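Side-chain contacts in pyocin S5 (Pseudomonas aeruginosa PAO1, PDB 6THK), which probably kills susceptible bacteria as a pore-forming bacteriocin, opening channels that depolarise the cytoplasmic membrane: residues A[233-237]-A[238-242]; A[315-318]-A[319-322]; A[377-380]-A[381-385]; A[422-425]-A[426-429]; A[428-432]-A[433-437]. The protein carries 1 engineered substitution. All coordinates share one frame; numbering follows the deposited sequence.

Contact 1 (A[233-237]-A[238-242]); sequences VSPTP and EQWLE
Trp240 carries CG between its own backbone N and carbonyl carbon (chi1 78°), which swings the indole back over Pro237. Thr236 holds OG1 in the equivalent position (chi1 56°), which points the hydroxyl at the first turn of the helix, where Gln239 N lies. The indole lies across the start of that turn. Pro237 CA sits over the middle of the six-membered ring, 3.7 Å from its centroid and only 4° off the normal, a CH-pi contact. Further along the proline, CG reaches Trp240 CH2 at 4.0 Å. Pro235 crosses the indole at about a right angle and brings CG to Trp240 CE3, also at 4.0 Å. The backbone bonds hold the turn together. Gln239 N donates to Thr236 O at 2.9 Å, and a weak second bond joins it to Thr236 OG1 at 3.5 Å. Leu241 N donates to Pro237 O at 3.1 Å. Trp240 N makes a weak bond to Thr236 O. The side chain of Leu241 is buried, with CB 3.2 Å from Pro237 O. It packs on Glu302, Thr303 and Arg306 of helix 272-338, while the tryptophan side is much more exposed. A threonine N-cap followed by a proline in the first turn is a classic helix start. Here it opens helix 237-267, part of the long helical scaffold of the toxin.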
loop_
_atom_site.group_PDB
_atom_site.type_symbol
_atom_site.label_atom_id
_atom_site.label_comp_id
_atom_site.label_asym_id
_atom_site.label_seq_id
_atom_site.Cartn_x
_atom_site.Cartn_y
_atom_site.Cartn_z
ATOM N N VAL A 233 -20.000 6.272 -0.076
ATOM C CA VAL A 233 -20.584 7.607 0.009
ATOM C C VAL A 233 -20.392 8.166 1.407
ATOM O O VAL A 233 -20.645 7.481 2.403
ATOM C CB VAL A 233 -22.036 7.685 -0.512
ATOM C CG1 VAL A 233 -22.703 9.006 -0.131
ATOM C CG2 VAL A 233 -22.041 7.500 -2.018
ATOM N N SER A 234 -19.901 9.424 1.455
ATOM C CA SER A 234 -19.567 10.204 2.653
ATOM C C SER A 234 -18.777 9.341 3.647
ATOM O O SER A 234 -19.251 9.127 4.760
ATOM C CB SER A 234 -20.826 10.779 3.291
ATOM O OG SER A 234 -20.448 11.809 4.192
ATOM N N PRO A 235 -17.639 8.729 3.253
ATOM C CA PRO A 235 -16.961 7.823 4.191
ATOM C C PRO A 235 -16.222 8.523 5.323
ATOM O O PRO A 235 -15.596 9.550 5.107
ATOM C CB PRO A 235 -16.012 7.032 3.284
ATOM C CG PRO A 235 -15.661 7.977 2.205
ATOM C CD PRO A 235 -16.907 8.808 1.967
ATOM N N THR A 236 -16.300 7.967 6.533
ATOM C CA THR A 236 -15.557 8.500 7.686
ATOM C C THR A 236 -14.119 7.996 7.525
ATOM O O THR A 236 -13.934 6.957 6.882
ATOM C CB THR A 236 -16.142 7.991 9.031
ATOM O OG1 THR A 236 -16.161 6.558 9.062
ATOM C CG2 THR A 236 -17.535 8.558 9.336
ATOM N N PRO A 237 -13.136 8.657 8.128
ATOM C CA PRO A 237 -11.769 8.152 7.984
ATOM C C PRO A 237 -11.592 6.699 8.443
ATOM O O PRO A 237 -10.741 6.010 7.911
ATOM C CB PRO A 237 -10.965 9.104 8.857
ATOM C CG PRO A 237 -11.729 10.378 8.784
ATOM C CD PRO A 237 -13.171 9.969 8.786
ATOM N N GLU A 238 -12.414 6.233 9.374
ATOM C CA GLU A 238 -12.318 4.859 9.859
ATOM C C GLU A 238 -12.797 3.862 8.811
ATOM O O GLU A 238 -12.353 2.721 8.775
ATOM C CB GLU A 238 -13.129 4.688 11.139
ATOM C CG GLU A 238 -12.302 4.525 12.399
ATOM C CD GLU A 238 -13.137 4.060 13.576
ATOM O OE1 GLU A 238 -13.310 4.835 14.538
ATOM O OE2 GLU A 238 -13.627 2.913 13.538
ATOM N N GLN A 239 -13.724 4.302 7.972
ATOM C CA GLN A 239 -14.278 3.490 6.887
ATOM C C GLN A 239 -13.269 3.265 5.758
ATOM O O GLN A 239 -13.104 2.116 5.325
ATOM C CB GLN A 239 -15.555 4.117 6.326
ATOM C CG GLN A 239 -16.804 3.857 7.160
ATOM C CD GLN A 239 -17.958 4.685 6.656
ATOM O OE1 GLN A 239 -18.579 4.385 5.631
ATOM N NE2 GLN A 239 -18.257 5.766 7.353
ATOM N N TRP A 240 -12.597 4.353 5.274
ATOM C CA TRP A 240 -11.627 4.217 4.190
ATOM C C TRP A 240 -10.320 3.599 4.686
ATOM O O TRP A 240 -9.644 2.944 3.890
ATOM C CB TRP A 240 -11.422 5.505 3.365
ATOM C CG TRP A 240 -10.563 6.586 3.953
ATOM C CD1 TRP A 240 -9.219 6.531 4.194
ATOM C CD2 TRP A 240 -10.956 7.952 4.184
ATOM N NE1 TRP A 240 -8.771 7.748 4.667
ATOM C CE2 TRP A 240 -9.816 8.642 4.661
ATOM C CE3 TRP A 240 -12.173 8.650 4.071
ATOM C CZ2 TRP A 240 -9.857 9.998 5.015
ATOM C CZ3 TRP A 240 -12.210 9.993 4.423
ATOM C CH2 TRP A 240 -11.064 10.651 4.887
ATOM N N LEU A 241 -10.033 3.710 5.976
ATOM C CA LEU A 241 -8.846 3.091 6.542
ATOM C C LEU A 241 -9.069 1.584 6.577
ATOM O O LEU A 241 -8.166 0.817 6.287
ATOM C CB LEU A 241 -8.563 3.618 7.941
ATOM C CG LEU A 241 -7.726 4.891 8.003
ATOM C CD1 LEU A 241 -7.793 5.522 9.379
ATOM C CD2 LEU A 241 -6.291 4.624 7.600
ATOM N N GLU A 242 -10.277 1.169 6.942
ATOM C CA GLU A 242 -10.643 -0.252 6.968
ATOM C C GLU A 242 -10.469 -0.888 5.567
ATOM O O GLU A 242 -9.878 -1.957 5.453
ATOM C CB GLU A 242 -12.086 -0.440 7.457
ATOM C CG GLU A 242 -12.193 -0.810 8.925
ATOM C CD GLU A 242 -13.558 -1.308 9.366
ATOM O OE1 GLU A 242 -14.051 -0.830 10.414
ATOM O OE2 GLU A 242 -14.130 -2.185 8.677
#

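Contact 2 (A[315-318]-A[319-322]); sequences AEEQ and ALQD
Gln318 and Asp322 form the tight part of this contact, one turn apart on helix 272-338. The Gln318 chain leaves with CG opposite the backbone N and then bends at chi2 (53°), which carries the amide forward across the Asp322 carboxylate. Its NE2 donates to Asp322 OD1 at 3.0 Å. The amide and carboxylate planes are 63° apart, and the nitrogen reaches the oxygen from above the carboxylate plane, 40° out of it. The backbone tightens the same turn. Asp322 N donates to Gln318 O at 2.8 Å, shorter than the bond from Gln321 N to Glu317 O at 3.2 Å. Asp322 CG also lies 3.1 Å from Gln318 O. The flank of Glu317, Leu320 and Gln321 is looser; no side-chain hydrogen bond joins these three, and Glu317 and Gln321 are exposed. Glu317 and Leu320 run side by side and point the same way. Glu317 OE2 rests against the methyl Leu320 CD2 at 3.3 Å, a polar atom on an apolar one. Gln321 lies beside Glu317 too, yet the two side chains come no closer than 4.1 Å, between Glu317 OE1 and Gln321 OE1. Asp322 OD1 also forms a salt bridge with Lys325, about one turn further on. The aspartate therefore takes a neutral donor from the preceding turn and a cation from the following one. Together these probably favour its charged form on the surface of this long helix.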
loop_
_atom_site.group_PDB
_atom_site.type_symbol
_atom_site.label_atom_id
_atom_site.label_comp_id
_atom_site.label_asym_id
_atom_site.label_seq_id
_atom_site.Cartn_x
_atom_site.Cartn_y
_atom_site.Cartn_z
ATOM N N ALA A 315 -17.032 11.059 24.335
ATOM C CA ALA A 315 -16.955 11.441 25.752
ATOM C C ALA A 315 -17.328 12.930 25.964
ATOM O O ALA A 315 -17.771 13.300 27.059
ATOM C CB ALA A 315 -15.573 11.148 26.311
ATOM N N GLU A 316 -17.177 13.762 24.900
ATOM C CA GLU A 316 -17.531 15.182 24.849
ATOM C C GLU A 316 -19.066 15.317 24.753
ATOM O O GLU A 316 -19.646 16.193 25.393
ATOM C CB GLU A 316 -16.827 15.860 23.660
ATOM C CG GLU A 316 -16.854 17.380 23.665
ATOM C CD GLU A 316 -15.945 18.050 22.649
ATOM O OE1 GLU A 316 -15.139 18.916 23.062
ATOM O OE2 GLU A 316 -16.045 17.725 21.442
ATOM N N GLU A 317 -19.721 14.434 23.986
ATOM C CA GLU A 317 -21.175 14.418 23.874
ATOM C C GLU A 317 -21.804 13.896 25.162
ATOM O O GLU A 317 -22.932 14.276 25.482
ATOM C CB GLU A 317 -21.646 13.592 22.668
ATOM C CG GLU A 317 -22.001 14.433 21.450
ATOM C CD GLU A 317 -22.973 15.578 21.689
ATOM O OE1 GLU A 317 -24.190 15.315 21.832
ATOM O OE2 GLU A 317 -22.511 16.740 21.754
ATOM N N GLN A 318 -21.082 13.042 25.909
ATOM C CA GLN A 318 -21.593 12.531 27.180
ATOM C C GLN A 318 -21.497 13.626 28.267
ATOM O O GLN A 318 -22.445 13.796 29.032
ATOM C CB GLN A 318 -20.894 11.219 27.585
ATOM C CG GLN A 318 -21.553 10.460 28.747
ATOM C CD GLN A 318 -23.035 10.179 28.568
ATOM O OE1 GLN A 318 -23.498 9.757 27.500
ATOM N NE2 GLN A 318 -23.807 10.389 29.629
ATOM N N ALA A 319 -20.394 14.411 28.278
ATOM C CA ALA A 319 -20.170 15.533 29.193
ATOM C C ALA A 319 -21.267 16.593 29.005
ATOM O O ALA A 319 -21.745 17.147 30.002
ATOM C CB ALA A 319 -18.798 16.145 28.947
ATOM N N LEU A 320 -21.690 16.827 27.733
ATOM C CA LEU A 320 -22.776 17.740 27.346
ATOM C C LEU A 320 -24.130 17.235 27.878
ATOM O O LEU A 320 -24.920 18.024 28.388
ATOM C CB LEU A 320 -22.842 17.902 25.816
ATOM C CG LEU A 320 -23.884 18.895 25.300
ATOM C CD1 LEU A 320 -23.421 20.344 25.493
ATOM C CD2 LEU A 320 -24.219 18.638 23.858
ATOM N N GLN A 321 -24.390 15.929 27.759
ATOM C CA GLN A 321 -25.630 15.330 28.257
ATOM C C GLN A 321 -25.675 15.280 29.777
ATOM O O GLN A 321 -26.755 15.384 30.353
ATOM C CB GLN A 321 -25.901 13.950 27.625
ATOM C CG GLN A 321 -26.286 13.983 26.127
ATOM C CD GLN A 321 -27.277 15.066 25.716
ATOM O OE1 GLN A 321 -27.012 15.873 24.812
ATOM N NE2 GLN A 321 -28.441 15.110 26.361
ATOM N N ASP A 322 -24.498 15.136 30.421
ATOM C CA ASP A 322 -24.334 15.114 31.872
ATOM C C ASP A 322 -24.486 16.532 32.435
ATOM O O ASP A 322 -24.894 16.692 33.580
ATOM C CB ASP A 322 -22.979 14.492 32.269
ATOM C CG ASP A 322 -22.867 12.987 32.033
ATOM O OD1 ASP A 322 -23.926 12.314 31.941
ATOM O OD2 ASP A 322 -21.719 12.482 31.921
#

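Contact 3 (A[377-380]-A[381-385]); sequences KKLS and LKDRQ. With ZN (zinc ion), chain C.
Asp383 does two jobs with one carboxylate, closing a helix cap and binding a zinc ion. OD1 meets the metal at 2.2 Å, and OD2 lies further from it at 2.7 Å. OD2 also accepts from Ser380 N at 3.1 Å; the donor comes from above the carboxylate plane, 40° out of it. In return, Asp383 N donates to Ser380 OG at 3.2 Å. These reciprocal bonds make a capping box at the start of helix 381-392, with Ser380 as N-cap. CG of Asp383 stands beside its backbone N (chi1 -66°), which turns the carboxylate back to the serine. The first turn is closed by a nearly straight bond, Arg384 N to Ser380 O at 3.1 Å (173° at the hydrogen). Ser380 OG also bonds a glycerol, probably from the crystallisation liquor. The zinc ion is completed by His501 and His503. Both belong to the run of six histidines at the C-terminus, probably a purification tag. Leu379 CD2 lies over one face of the Arg384 guanidinium, 4.0 Å from CZ. Leu379 O sits at the edge of the same group, 3.2 Å from NH1. Arg384 NE bonds Thr430 O on helix 419-431.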
loop_
_atom_site.group_PDB
_atom_site.type_symbol
_atom_site.label_atom_id
_atom_site.label_comp_id
_atom_site.label_asym_id
_atom_site.label_seq_id
_atom_site.Cartn_x
_atom_site.Cartn_y
_atom_site.Cartn_z
ATOM N N LYS A 377 -35.722 48.937 53.125
ATOM C CA LYS A 377 -36.585 49.046 54.305
ATOM C C LYS A 377 -37.012 47.684 54.857
ATOM O O LYS A 377 -36.994 47.509 56.073
ATOM C CB LYS A 377 -37.804 49.936 54.023
ATOM N N LYS A 378 -37.369 46.723 53.979
ATOM C CA LYS A 378 -37.801 45.379 54.389
ATOM C C LYS A 378 -36.632 44.410 54.699
ATOM O O LYS A 378 -36.859 43.362 55.307
ATOM C CB LYS A 378 -38.785 44.764 53.372
ATOM C CG LYS A 378 -40.224 45.211 53.596
ATOM C CD LYS A 378 -41.232 44.126 53.228
ATOM C CE LYS A 378 -42.642 44.526 53.603
ATOM N NZ LYS A 378 -43.626 43.431 53.372
ATOM N N LEU A 379 -35.399 44.767 54.304
ATOM C CA LEU A 379 -34.209 43.949 54.553
ATOM C C LEU A 379 -33.484 44.449 55.807
ATOM O O LEU A 379 -33.138 45.635 55.888
ATOM C CB LEU A 379 -33.289 44.002 53.318
ATOM C CG LEU A 379 -32.320 42.862 53.044
ATOM C CD1 LEU A 379 -33.046 41.573 52.682
ATOM C CD2 LEU A 379 -31.406 43.239 51.899
ATOM N N SER A 380 -33.348 43.569 56.790
ATOM C CA SER A 380 -32.690 43.867 58.053
ATOM C C SER A 380 -31.173 43.760 58.000
ATOM O O SER A 380 -30.617 43.166 57.093
ATOM C CB SER A 380 -33.238 42.980 59.168
ATOM O OG SER A 380 -32.496 41.791 59.286
ATOM N N LEU A 381 -30.521 44.350 58.994
ATOM C CA LEU A 381 -29.073 44.335 59.123
ATOM C C LEU A 381 -28.566 42.919 59.307
ATOM O O LEU A 381 -27.546 42.541 58.758
ATOM C CB LEU A 381 -28.655 45.173 60.319
ATOM C CG LEU A 381 -27.168 45.205 60.639
ATOM C CD1 LEU A 381 -26.417 45.837 59.480
ATOM C CD2 LEU A 381 -26.920 45.965 61.929
ATOM N N LYS A 382 -29.292 42.138 60.090
ATOM C CA LYS A 382 -28.939 40.759 60.337
ATOM C C LYS A 382 -28.967 39.986 59.026
ATOM O O LYS A 382 -28.155 39.102 58.815
ATOM C CB LYS A 382 -29.911 40.139 61.336
ATOM C CG LYS A 382 -29.391 40.082 62.759
ATOM C CD LYS A 382 -30.472 40.434 63.767
ATOM C CE LYS A 382 -30.405 39.534 64.992
ATOM N NZ LYS A 382 -31.664 39.566 65.792
ATOM N N ASP A 383 -29.925 40.322 58.160
ATOM C CA ASP A 383 -30.067 39.668 56.864
ATOM C C ASP A 383 -28.824 39.925 56.024
ATOM O O ASP A 383 -28.192 38.998 55.545
ATOM C CB ASP A 383 -31.300 40.174 56.110
ATOM C CG ASP A 383 -32.607 39.796 56.778
ATOM O OD1 ASP A 383 -32.659 38.804 57.521
ATOM O OD2 ASP A 383 -33.589 40.522 56.575
ATOM N N ARG A 384 -28.513 41.201 55.840
ATOM C CA ARG A 384 -27.347 41.669 55.106
ATOM C C ARG A 384 -26.111 40.928 55.613
ATOM O O ARG A 384 -25.424 40.307 54.816
ATOM C CB ARG A 384 -27.185 43.195 55.256
ATOM C CG ARG A 384 -28.344 43.996 54.670
ATOM C CD ARG A 384 -28.155 45.503 54.774
ATOM N NE ARG A 384 -28.477 46.165 53.506
ATOM C CZ ARG A 384 -29.690 46.577 53.151
ATOM N NH1 ARG A 384 -30.724 46.410 53.969
ATOM N NH2 ARG A 384 -29.880 47.162 51.975
ATOM N N GLN A 385 -25.873 40.925 56.941
ATOM C CA GLN A 385 -24.713 40.230 57.518
ATOM C C GLN A 385 -24.684 38.745 57.201
ATOM O O GLN A 385 -23.618 38.234 56.873
ATOM C CB GLN A 385 -24.619 40.456 59.026
ATOM C CG GLN A 385 -24.355 41.903 59.425
ATOM C CD GLN A 385 -24.644 42.193 60.898
ATOM O OE1 GLN A 385 -25.270 41.399 61.638
ATOM N NE2 GLN A 385 -24.219 43.373 61.341
HETATM ZN ZN ZN C . -34.664 38.942 58.538
#

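Contact 4 (A[422-425]-A[426-429]); sequences LYQE and FKIS
Ile428 meets Gln424 and Glu425 from the preceding turn of helix 419-431. Its CB lies 3.6 Å from Gln424 O. CG1 stands beside the backbone N (chi1 -66°), which brings it still closer to the same oxygen, at 3.2 Å. The chain then runs on extended to CD1. This terminal methyl touches both residues of the earlier turn: it is 3.8 Å from Gln424 CG and 3.5 Å from Glu425 OE1. Both side chains cross the isoleucine at a slant. Glu425 bends at chi2 (74°), which brings OE1 to the isoleucine methyl. All of this is packing along one face of a regular alpha helix, within the colicin pore-forming domain. The backbone bonds beneath it are short: Lys427 N donates to Tyr423 O at 2.8 Å and Ile428 N to Gln424 O at 2.9 Å. Lys427 lies alongside Gln424, with CE 3.8 Å from Gln424 OE1. Elsewhere on the helix the side chains are buried. There Phe426 sets its ring edge-to-face with Phe438 and also touches Val475 and Val478 of helix 468-481. Tyr423 OH bonds Thr461 OG1 on helix 451-464. Both those helices lie largely in the predicted transmembrane stretch. Ser429 CB rests on Glu425 O at 3.2 Å.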
loop_
_atom_site.group_PDB
_atom_site.type_symbol
_atom_site.label_atom_id
_atom_site.label_comp_id
_atom_site.label_asym_id
_atom_site.label_seq_id
_atom_site.Cartn_x
_atom_site.Cartn_y
_atom_site.Cartn_z
ATOM N N LEU A 422 -15.693 39.062 42.128
ATOM C CA LEU A 422 -17.107 39.252 41.882
ATOM C C LEU A 422 -17.927 39.174 43.154
ATOM O O LEU A 422 -18.767 40.019 43.416
ATOM C CB LEU A 422 -17.596 38.197 40.898
ATOM C CG LEU A 422 -19.066 38.318 40.531
ATOM C CD1 LEU A 422 -19.372 39.762 40.199
ATOM C CD2 LEU A 422 -19.394 37.408 39.366
ATOM N N TYR A 423 -17.677 38.134 43.932
ATOM C CA TYR A 423 -18.382 37.913 45.179
ATOM C C TYR A 423 -18.126 38.998 46.205
ATOM O O TYR A 423 -19.008 39.355 46.969
ATOM C CB TYR A 423 -18.099 36.517 45.707
ATOM C CG TYR A 423 -18.647 35.489 44.768
ATOM C CD1 TYR A 423 -19.913 35.633 44.232
ATOM C CD2 TYR A 423 -17.893 34.401 44.379
ATOM C CE1 TYR A 423 -20.424 34.710 43.353
ATOM C CE2 TYR A 423 -18.393 33.472 43.495
ATOM C CZ TYR A 423 -19.662 33.630 42.993
ATOM O OH TYR A 423 -20.161 32.701 42.123
ATOM N N GLN A 424 -16.903 39.498 46.239
ATOM C CA GLN A 424 -16.576 40.556 47.159
ATOM C C GLN A 424 -17.405 41.786 46.838
ATOM O O GLN A 424 -17.953 42.412 47.722
ATOM C CB GLN A 424 -15.102 40.897 47.050
ATOM C CG GLN A 424 -14.755 42.255 47.612
ATOM C CD GLN A 424 -13.912 42.149 48.854
ATOM O OE1 GLN A 424 -13.846 41.096 49.480
ATOM N NE2 GLN A 424 -13.260 43.236 49.215
ATOM N N GLU A 425 -17.516 42.123 45.563
ATOM C CA GLU A 425 -18.327 43.273 45.186
ATOM C C GLU A 425 -19.817 43.023 45.495
ATOM O O GLU A 425 -20.542 43.942 45.832
ATOM C CB GLU A 425 -17.981 43.859 43.798
ATOM C CG GLU A 425 -18.555 45.282 43.565
ATOM C CD GLU A 425 -17.836 46.398 44.327
ATOM O OE1 GLU A 425 -16.741 46.088 44.832
ATOM O OE2 GLU A 425 -18.347 47.559 44.431
ATOM N N PHE A 426 -20.277 41.787 45.334
ATOM C CA PHE A 426 -21.650 41.452 45.682
ATOM C C PHE A 426 -21.871 41.641 47.181
ATOM O O PHE A 426 -22.877 42.197 47.600
ATOM C CB PHE A 426 -21.971 40.014 45.294
ATOM C CG PHE A 426 -23.436 39.715 45.258
ATOM C CD1 PHE A 426 -24.184 39.743 46.413
ATOM C CD2 PHE A 426 -24.067 39.412 44.072
ATOM C CE1 PHE A 426 -25.533 39.461 46.395
ATOM C CE2 PHE A 426 -25.418 39.143 44.040
ATOM C CZ PHE A 426 -26.154 39.167 45.205
ATOM N N LYS A 427 -20.901 41.191 47.974
ATOM C CA LYS A 427 -20.943 41.299 49.427
ATOM C C LYS A 427 -20.944 42.749 49.895
ATOM O O LYS A 427 -21.719 43.120 50.757
ATOM C CB LYS A 427 -19.772 40.543 50.044
ATOM C CG LYS A 427 -19.257 41.138 51.338
ATOM C CD LYS A 427 -18.110 40.319 51.913
ATOM C CE LYS A 427 -16.808 41.105 51.929
ATOM N NZ LYS A 427 -17.024 42.575 51.954
ATOM N N ILE A 428 -20.116 43.587 49.275
ATOM C CA ILE A 428 -20.049 45.008 49.616
ATOM C C ILE A 428 -21.383 45.663 49.304
ATOM O O ILE A 428 -21.895 46.456 50.073
ATOM C CB ILE A 428 -18.948 45.732 48.830
ATOM C CG1 ILE A 428 -17.568 45.229 49.229
ATOM C CG2 ILE A 428 -19.026 47.230 49.053
ATOM C CD1 ILE A 428 -16.491 45.623 48.251
ATOM N N SER A 429 -21.947 45.283 48.164
ATOM C CA SER A 429 -23.236 45.731 47.677
ATOM C C SER A 429 -24.416 45.263 48.522
ATOM O O SER A 429 -25.490 45.790 48.379
ATOM C CB SER A 429 -23.435 45.298 46.232
ATOM O OG SER A 429 -22.879 46.245 45.350
#

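Contact 5 (A[428-432]-A[433-437]); sequences ISTET and GDWKP
Ser429 and Trp435 meet across the short turn that joins helix 419-431 to helix 436-446 in the pore-forming domain. Ser429 CB lies over the indole face, 3.6 Å from the centroid of the six-membered ring and 16° off its normal, a CH-pi contact. Ser429 O covers the same indole nearer its rim, 3.2 Å from Trp435 CE2. The serine hydroxyl points into the turn and donates to Asp434 O at 2.7 Å. That bond lies in the carbonyl plane, on a lone pair. A water also donates to Asp434 O and to Thr432 OG1, tying the two residues together. Thr432 holds OG1 between its backbone N and carbonyl carbon (chi1 72°), facing back to the last helical turn. OG1 donates to Ile428 O at 2.9 Å. The backbone N of Thr432 bonds the same oxygen from the other face of its plane. Asp434 N adds a weak bond to Thr432 OG1 at 3.4 Å. After the turn, Asp434 OD1 accepts from Lys436 N at 3.1 Å, an Asx turn, and forms a salt bridge with Lys436 NZ at 3.6 Å. Trp435 is buried and meets Phe368, Phe426 and Phe438 edge-to-face. A helix-turn-helix connection with an Asx turn at the second helix and a buried tryptophan is consistent with the compact helical bundle of channel-forming colicins.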
loop_
_atom_site.group_PDB
_atom_site.type_symbol
_atom_site.label_atom_id
_atom_site.label_comp_id
_atom_site.label_asym_id
_atom_site.label_seq_id
_atom_site.Cartn_x
_atom_site.Cartn_y
_atom_site.Cartn_z
ATOM N N ILE A 428 -20.116 43.587 49.275
ATOM C CA ILE A 428 -20.049 45.008 49.616
ATOM C C ILE A 428 -21.383 45.663 49.304
ATOM O O ILE A 428 -21.895 46.456 50.073
ATOM C CB ILE A 428 -18.948 45.732 48.830
ATOM C CG1 ILE A 428 -17.568 45.229 49.229
ATOM C CG2 ILE A 428 -19.026 47.230 49.053
ATOM C CD1 ILE A 428 -16.491 45.623 48.251
ATOM N N SER A 429 -21.947 45.283 48.164
ATOM C CA SER A 429 -23.236 45.731 47.677
ATOM C C SER A 429 -24.416 45.263 48.522
ATOM O O SER A 429 -25.490 45.790 48.379
ATOM C CB SER A 429 -23.435 45.298 46.232
ATOM O OG SER A 429 -22.879 46.245 45.350
ATOM N N THR A 430 -24.257 44.181 49.274
ATOM C CA THR A 430 -25.304 43.688 50.148
ATOM C C THR A 430 -25.267 44.464 51.469
ATOM O O THR A 430 -26.288 44.910 51.973
ATOM C CB THR A 430 -25.116 42.195 50.434
ATOM O OG1 THR A 430 -25.320 41.454 49.233
ATOM C CG2 THR A 430 -26.104 41.725 51.467
ATOM N N GLU A 431 -24.065 44.612 52.006
ATOM C CA GLU A 431 -23.780 45.322 53.247
ATOM C C GLU A 431 -24.096 46.799 53.138
ATOM O O GLU A 431 -24.690 47.367 54.051
ATOM C CB GLU A 431 -22.337 45.066 53.690
ATOM C CG GLU A 431 -22.103 43.604 54.038
ATOM C CD GLU A 431 -20.953 43.316 54.978
ATOM O OE1 GLU A 431 -19.784 43.461 54.550
ATOM O OE2 GLU A 431 -21.221 42.889 56.125
ATOM N N THR A 432 -23.723 47.422 52.025
ATOM C CA THR A 432 -24.054 48.825 51.788
ATOM C C THR A 432 -25.377 48.804 51.015
ATOM O O THR A 432 -25.873 47.733 50.637
ATOM C CB THR A 432 -22.890 49.560 51.066
ATOM O OG1 THR A 432 -22.788 49.139 49.706
ATOM C CG2 THR A 432 -21.548 49.362 51.763
ATOM N N GLY A 433 -25.980 49.950 50.793
ATOM C CA GLY A 433 -27.200 49.912 49.998
ATOM C C GLY A 433 -26.916 50.036 48.518
ATOM O O GLY A 433 -27.847 50.015 47.719
ATOM N N ASP A 434 -25.630 50.199 48.145
ATOM C CA ASP A 434 -25.211 50.521 46.788
ATOM C C ASP A 434 -24.892 49.325 45.876
ATOM O O ASP A 434 -23.891 48.613 46.055
ATOM C CB ASP A 434 -24.030 51.520 46.811
ATOM C CG ASP A 434 -23.871 52.356 45.546
ATOM O OD1 ASP A 434 -24.688 52.187 44.604
ATOM O OD2 ASP A 434 -22.921 53.166 45.486
ATOM N N TRP A 435 -25.701 49.222 44.823
ATOM C CA TRP A 435 -25.573 48.195 43.802
ATOM C C TRP A 435 -24.961 48.731 42.502
ATOM O O TRP A 435 -24.547 47.955 41.652
ATOM C CB TRP A 435 -26.919 47.516 43.554
ATOM C CG TRP A 435 -27.295 46.591 44.665
ATOM C CD1 TRP A 435 -28.094 46.871 45.721
ATOM C CD2 TRP A 435 -26.856 45.245 44.842
ATOM N NE1 TRP A 435 -28.193 45.784 46.540
ATOM C CE2 TRP A 435 -27.438 44.770 46.022
ATOM C CE3 TRP A 435 -26.029 44.395 44.113
ATOM C CZ2 TRP A 435 -27.224 43.488 46.489
ATOM C CZ3 TRP A 435 -25.822 43.126 44.577
ATOM C CH2 TRP A 435 -26.414 42.681 45.752
ATOM N N LYS A 436 -24.916 50.052 42.350
ATOM C CA LYS A 436 -24.296 50.688 41.166
ATOM C C LYS A 436 -22.872 50.121 40.898
ATOM O O LYS A 436 -22.639 49.677 39.773
ATOM C CB LYS A 436 -24.295 52.231 41.263
ATOM C CG LYS A 436 -25.695 52.852 41.410
ATOM C CD LYS A 436 -25.704 54.380 41.224
ATOM C CE LYS A 436 -25.285 55.167 42.450
ATOM N NZ LYS A 436 -26.327 55.144 43.511
ATOM N N PRO A 437 -21.962 49.974 41.914
ATOM C CA PRO A 437 -20.641 49.370 41.634
ATOM C C PRO A 437 -20.694 47.865 41.351
ATOM O O PRO A 437 -19.693 47.291 40.935
ATOM C CB PRO A 437 -19.826 49.689 42.899
ATOM C CG PRO A 437 -20.605 50.770 43.603
ATOM C CD PRO A 437 -22.022 50.431 43.316
HETATM O O HOH W 1 -20.964 49.071 47.214
#

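How the contacts relate
The five contacts follow one another along the chain. Contacts 1 and 2 lie on the elongated helical part, on consecutive helices, with centres about 24 Å apart and no touch. Contact 2 already falls in the sequence range of the pore-forming family, but its centre is about 33 Å from that of contact 4. Contacts 3, 4 and 5 cluster in the compact bundle. Contacts 4 and 5 share Ile428 and Ser429; their centres are about 7 Å apart, and Phe426 CE1 lies 3.4 Å from Trp435 CH2. The centres of contacts 3 and 5 are about 13 Å apart, bridged by Arg384 NE and Thr430 O at 3.0 Å. The zinc ion of contact 3 is about 11 Å from the Thr430 side chain of contact 5.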